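Local coordinates for pyridoxal kinase (Lactobacillus plantarum, PDB 3H74), which probably catalyses the ATP-dependent phosphorylation of pyridoxal to pyridoxal 5'-phosphate, at residues A[155-159]-A[160-164]. Sequence-based numbering, arbitrary orientation.
Sequences VTPDL and EVILP
P157 touches I162, one turn into the following helix, through CB, 4.1 Å from I162 CG2, while T142 and A145 of helix 142-149 touch P157 and I162 respectively. D158 comes next and is the N-cap of helix 159-167. Its CG stands anti to the backbone N (chi1 -171°), which brings OD1 to the N-H of E160 at the start of the helix; there OD1 accepts from E160 N at 3.0 Å, a somewhat bent bond that reaches the oxygen from above the carboxylate plane. The first N-H groups of a helix lack a carbonyl one turn earlier within the helix, and here D158 OD1 serves E160 N in its place; the positive end of the helix dipole would also favour a charged D158. The backbone oxygen of D158 is gripped twice: I162 N, 2.9 Å from D158 O, approaches nearly in line with the C=O bond, whereas V161 N arrives from above the carbonyl plane. On the flank of the carboxylate, V161 CG2 lies 4.0 Å from D158 OD2. In the ribokinase-like fold of this kinase, the helix so begun packs against the three-stranded antiparallel sheet of strands 178-183, 186-192 and 198-204. L159 opens the helix and faces that sheet, touching V181, A190 and V198. Its CB meets L163 CD1 at 4.0 Å and its CD2 approaches I162 CG2, and L159, I162 and L163 all touch I178. L159 O accepts from L163 N at 3.2 Å and also has P164 CD 3.5 Å away; P164 has no N-H to give to E160 O, and the helix is kinked at this point.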
loop_
_atom_site.group_PDB
_atom_site.type_symbol
_atom_site.label_atom_id
_atom_site.label_comp_id
_atom_site.label_asym_id
_atom_site.label_seq_id
_atom_site.Cartn_x
_atom_site.Cartn_y
_atom_site.Cartn_z
ATOM N N VAL A 155 -3.630 12.323 -16.693
ATOM C CA VAL A 155 -2.326 11.657 -16.650
ATOM C C VAL A 155 -1.369 12.445 -15.751
ATOM O O VAL A 155 -0.638 11.870 -14.938
ATOM C CB VAL A 155 -1.727 11.480 -18.078
ATOM C CG1 VAL A 155 -0.312 10.915 -18.023
ATOM C CG2 VAL A 155 -2.622 10.582 -18.928
ATOM N N THR A 156 -1.404 13.768 -15.891
ATOM C CA THR A 156 -0.562 14.666 -15.119
ATOM C C THR A 156 -1.440 15.745 -14.461
ATOM O O THR A 156 -1.564 16.857 -14.985
ATOM C CB THR A 156 0.534 15.309 -16.016
ATOM O OG1 THR A 156 1.184 14.289 -16.785
ATOM C CG2 THR A 156 1.568 16.044 -15.180
ATOM N N PRO A 157 -2.072 15.422 -13.313
ATOM C CA PRO A 157 -2.875 16.437 -12.628
ATOM C C PRO A 157 -2.003 17.509 -11.983
ATOM O O PRO A 157 -0.814 17.281 -11.727
ATOM C CB PRO A 157 -3.608 15.634 -11.549
ATOM C CG PRO A 157 -2.705 14.475 -11.273
ATOM C CD PRO A 157 -2.097 14.128 -12.602
ATOM N N ASP A 158 -2.602 18.672 -11.738
ATOM C CA ASP A 158 -1.950 19.766 -11.037
ATOM C C ASP A 158 -1.874 19.410 -9.560
ATOM O O ASP A 158 -2.887 19.409 -8.857
ATOM C CB ASP A 158 -2.731 21.072 -11.244
ATOM C CG ASP A 158 -1.994 22.292 -10.719
ATOM O OD1 ASP A 158 -1.063 22.149 -9.901
ATOM O OD2 ASP A 158 -2.353 23.414 -11.140
ATOM N N LEU A 159 -0.661 19.107 -9.107
ATOM C CA LEU A 159 -0.416 18.687 -7.726
ATOM C C LEU A 159 -0.797 19.761 -6.706
ATOM O O LEU A 159 -1.191 19.445 -5.582
ATOM C CB LEU A 159 1.043 18.254 -7.549
ATOM C CG LEU A 159 1.495 17.028 -8.357
ATOM C CD1 LEU A 159 3.003 16.848 -8.268
ATOM C CD2 LEU A 159 0.765 15.754 -7.921
ATOM N N GLU A 160 -0.703 21.027 -7.116
ATOM C CA GLU A 160 -1.110 22.156 -6.273
ATOM C C GLU A 160 -2.623 22.175 -6.016
ATOM O O GLU A 160 -3.088 22.809 -5.070
ATOM C CB GLU A 160 -0.671 23.489 -6.903
ATOM C CG GLU A 160 0.814 23.570 -7.273
ATOM C CD GLU A 160 1.719 23.853 -6.086
ATOM O OE1 GLU A 160 1.212 24.230 -5.007
ATOM O OE2 GLU A 160 2.951 23.707 -6.235
ATOM N N VAL A 161 -3.387 21.491 -6.867
ATOM C CA VAL A 161 -4.840 21.405 -6.711
ATOM C C VAL A 161 -5.271 20.058 -6.099
ATOM O O VAL A 161 -6.050 20.026 -5.142
ATOM C CB VAL A 161 -5.585 21.681 -8.050
ATOM C CG1 VAL A 161 -7.080 21.451 -7.906
ATOM C CG2 VAL A 161 -5.321 23.106 -8.533
ATOM N N ILE A 162 -4.753 18.958 -6.644
ATOM C CA ILE A 162 -5.193 17.622 -6.221
ATOM C C ILE A 162 -4.710 17.219 -4.821
ATOM O O ILE A 162 -5.471 16.630 -4.050
ATOM C CB ILE A 162 -4.909 16.534 -7.311
ATOM C CG1 ILE A 162 -5.655 15.230 -6.999
ATOM C CG2 ILE A 162 -3.411 16.298 -7.519
ATOM C CD1 ILE A 162 -5.913 14.359 -8.226
ATOM N N LEU A 163 -3.476 17.575 -4.469
ATOM C CA LEU A 163 -2.976 17.225 -3.140
ATOM C C LEU A 163 -3.761 17.911 -1.997
ATOM O O LEU A 163 -4.197 17.232 -1.076
ATOM C CB LEU A 163 -1.461 17.428 -3.014
ATOM C CG LEU A 163 -0.546 16.489 -3.815
ATOM C CD1 LEU A 163 0.895 16.960 -3.758
ATOM C CD2 LEU A 163 -0.654 15.055 -3.322
ATOM N N PRO A 164 -3.964 19.253 -2.051
ATOM C CA PRO A 164 -4.813 19.858 -1.014
ATOM C C PRO A 164 -6.234 19.276 -0.946
ATOM O O PRO A 164 -6.769 19.099 0.155
ATOM C CB PRO A 164 -4.849 21.339 -1.412
ATOM C CG PRO A 164 -3.601 21.548 -2.163
ATOM C CD PRO A 164 -3.410 20.281 -2.952
#